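PDB 1HKF: NK CELL activating receptor from Homo sapiens, which acts as a cytotoxicity-activating receptor that may help activated natural killer cells lyse tumour cells, signalling in association with TYROBP/DAP12. Local coordinates for residues Y41-W46 with L58-P64. Sequence-based numbering, arbitrary orientation.
Sequences YEKKGW and LVTSSKP
Lys44 and Ser61 face each other as a hydrogen-bonded antiparallel pair, Lys44 N donating a hydrogen bond to Ser61 O at 3.1 Å and Ser61 N donating one to Lys44 O at 2.8 Å. Two residues on, Trp46 N bonds to Val59 O, but Trp46 O has to serve two amides: Leu58 N at 2.8 Å and, weakly, Val59 N at 3.5 Å. Leu58 and Val59 thus share one partner, which defines a classic beta bulge. From the residues leading into strand 43-49, Tyr41 OH comes within 2.9 Å of Ser61 OG, and it is also hydrogen-bonded to Asp77. Outside the two segments, that Asp77 carboxylate forms a salt bridge with Lys44, whose chain, bent at chi2 (-61°) and chi4 (-52°), curls back so that NZ also donates to Glu42 O. At the solvent-exposed border a water joins Lys43 NZ to Ser62 OG.

In this V-set immunoglobulin domain strands 43-49 and 54-61 form the C-C' hairpin; 54-61 is the outermost strand of its sheet within the chain, while strand 97-104 flanks 43-49 on its other side. Lys44, Trp46, Val59 and Ser61 turn their side chains inward, toward strands 73-78 and 83-88 of the facing sheet. Between these pairs Gly45 and Thr60 form a non-hydrogen-bonded pair, CA to CA 4.3 Å, with the Thr60 side chain on the opposite face.

Packing completes the contact at both ends. With CG anti to the backbone N (chi1 -174°), the Tyr41 ring reaches across to Pro64, whose CD sits over the ring centre, 3.8 Å from the centroid, in a CH-pi contact. Where the bulge lies, Trp46 CB meets Val59 CG1, and Leu58 CD1 approaches Trp46 CD1 obliquely at 4.0 Å.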
loop_
_atom_site.group_PDB
_atom_site.type_symbol
_atom_site.label_atom_id
_atom_site.label_comp_id
_atom_site.label_asym_id
_atom_site.label_seq_id
_atom_site.Cartn_x
_atom_site.Cartn_y
_atom_site.Cartn_z
ATOM N N TYR A 41 -25.806 2.981 6.945
ATOM C CA TYR A 41 -24.454 2.439 6.836
ATOM C C TYR A 41 -24.338 1.124 6.108
ATOM O O TYR A 41 -24.928 0.128 6.496
ATOM C CB TYR A 41 -23.754 2.267 8.197
ATOM C CG TYR A 41 -22.273 1.825 8.048
ATOM C CD1 TYR A 41 -21.878 0.508 8.296
ATOM C CD2 TYR A 41 -21.298 2.726 7.626
ATOM C CE1 TYR A 41 -20.550 0.105 8.126
ATOM C CE2 TYR A 41 -19.965 2.340 7.448
ATOM C CZ TYR A 41 -19.611 1.027 7.705
ATOM O OH TYR A 41 -18.328 0.657 7.554
ATOM N N GLU A 42 -23.510 1.128 5.074
ATOM C CA GLU A 42 -23.255 -0.063 4.279
ATOM C C GLU A 42 -21.991 -0.803 4.738
ATOM O O GLU A 42 -20.876 -0.228 4.745
ATOM C CB GLU A 42 -23.104 0.333 2.815
ATOM C CG GLU A 42 -24.385 0.951 2.144
ATOM C CD GLU A 42 -24.166 1.219 0.638
ATOM O OE1 GLU A 42 -23.464 2.215 0.260
ATOM O OE2 GLU A 42 -24.669 0.413 -0.174
ATOM N N LYS A 43 -22.132 -2.061 5.127
ATOM C CA LYS A 43 -20.943 -2.803 5.496
ATOM C C LYS A 43 -19.970 -2.896 4.293
ATOM O O LYS A 43 -20.397 -2.965 3.131
ATOM C CB LYS A 43 -21.330 -4.181 5.980
ATOM C CG LYS A 43 -22.129 -4.032 7.234
ATOM C CD LYS A 43 -22.495 -5.357 7.819
ATOM C CE LYS A 43 -23.190 -5.095 9.159
ATOM N NZ LYS A 43 -23.292 -6.418 9.867
ATOM N N LYS A 44 -18.669 -2.886 4.574
ATOM C CA LYS A 44 -17.653 -2.939 3.502
ATOM C C LYS A 44 -16.944 -4.257 3.680
ATOM O O LYS A 44 -16.704 -4.682 4.827
ATOM C CB LYS A 44 -16.699 -1.760 3.681
ATOM C CG LYS A 44 -17.408 -0.367 3.838
ATOM C CD LYS A 44 -18.239 -0.040 2.592
ATOM C CE LYS A 44 -18.698 1.411 2.554
ATOM N NZ LYS A 44 -19.381 1.782 3.862
ATOM N N GLY A 45 -16.616 -4.945 2.587
ATOM C CA GLY A 45 -15.951 -6.241 2.742
ATOM C C GLY A 45 -14.882 -6.416 1.686
ATOM O O GLY A 45 -14.896 -5.741 0.651
ATOM N N TRP A 46 -13.952 -7.316 1.966
ATOM C CA TRP A 46 -12.852 -7.660 1.055
ATOM C C TRP A 46 -12.879 -9.186 1.023
ATOM O O TRP A 46 -12.887 -9.833 2.071
ATOM C CB TRP A 46 -11.505 -7.191 1.616
ATOM C CG TRP A 46 -10.246 -7.528 0.761
ATOM C CD1 TRP A 46 -9.180 -8.328 1.149
ATOM C CD2 TRP A 46 -9.870 -6.961 -0.516
ATOM N NE1 TRP A 46 -8.175 -8.277 0.207
ATOM C CE2 TRP A 46 -8.563 -7.453 -0.824
ATOM C CE3 TRP A 46 -10.506 -6.080 -1.429
ATOM C CZ2 TRP A 46 -7.877 -7.096 -2.001
ATOM C CZ3 TRP A 46 -9.838 -5.724 -2.593
ATOM C CH2 TRP A 46 -8.510 -6.238 -2.873
ATOM N N LEU A 58 -12.691 -12.069 3.801
ATOM C CA LEU A 58 -11.448 -12.026 4.551
ATOM C C LEU A 58 -11.533 -11.032 5.713
ATOM O O LEU A 58 -11.005 -11.273 6.788
ATOM C CB LEU A 58 -10.288 -11.659 3.612
ATOM C CG LEU A 58 -10.081 -12.716 2.500
ATOM C CD1 LEU A 58 -8.952 -12.335 1.604
ATOM C CD2 LEU A 58 -9.786 -14.034 3.125
ATOM N N VAL A 59 -12.211 -9.919 5.489
ATOM C CA VAL A 59 -12.354 -8.912 6.501
ATOM C C VAL A 59 -13.577 -8.035 6.107
ATOM O O VAL A 59 -13.859 -7.843 4.909
ATOM C CB VAL A 59 -11.048 -8.090 6.611
ATOM C CG1 VAL A 59 -10.715 -7.446 5.299
ATOM C CG2 VAL A 59 -11.175 -7.028 7.687
ATOM N N THR A 60 -14.260 -7.508 7.131
ATOM C CA THR A 60 -15.466 -6.700 6.991
ATOM C C THR A 60 -15.519 -5.534 7.960
ATOM O O THR A 60 -15.163 -5.690 9.120
ATOM C CB THR A 60 -16.716 -7.549 7.302
ATOM O OG1 THR A 60 -16.659 -8.767 6.555
ATOM C CG2 THR A 60 -18.013 -6.784 6.908
ATOM N N SER A 61 -15.945 -4.367 7.481
ATOM C CA SER A 61 -16.129 -3.193 8.342
ATOM C C SER A 61 -17.640 -3.151 8.580
ATOM O O SER A 61 -18.395 -2.931 7.617
ATOM C CB SER A 61 -15.766 -1.921 7.623
ATOM O OG SER A 61 -15.972 -0.819 8.482
ATOM N N SER A 62 -18.059 -3.360 9.832
ATOM C CA SER A 62 -19.467 -3.389 10.214
ATOM C C SER A 62 -20.002 -2.065 10.731
ATOM O O SER A 62 -21.209 -1.861 10.765
ATOM C CB SER A 62 -19.698 -4.489 11.273
ATOM O OG SER A 62 -19.524 -5.784 10.676
ATOM N N LYS A 63 -19.100 -1.181 11.162
ATOM C CA LYS A 63 -19.470 0.134 11.663
ATOM C C LYS A 63 -18.436 1.129 11.148
ATOM O O LYS A 63 -17.298 0.781 10.929
ATOM C CB LYS A 63 -19.518 0.120 13.194
ATOM C CG LYS A 63 -20.674 -0.664 13.679
ATOM C CD LYS A 63 -20.990 -0.320 15.088
ATOM C CE LYS A 63 -20.340 -1.268 16.038
ATOM N NZ LYS A 63 -21.347 -1.390 17.117
ATOM N N PRO A 64 -18.833 2.385 10.939
ATOM C CA PRO A 64 -17.887 3.382 10.427
ATOM C C PRO A 64 -16.708 3.728 11.345
ATOM O O PRO A 64 -16.845 3.690 12.564
ATOM C CB PRO A 64 -18.776 4.586 10.133
ATOM C CG PRO A 64 -19.909 4.442 11.115
ATOM C CD PRO A 64 -20.171 2.954 11.214
HETATM O O HOH W 1 -21.523 -8.149 10.966
#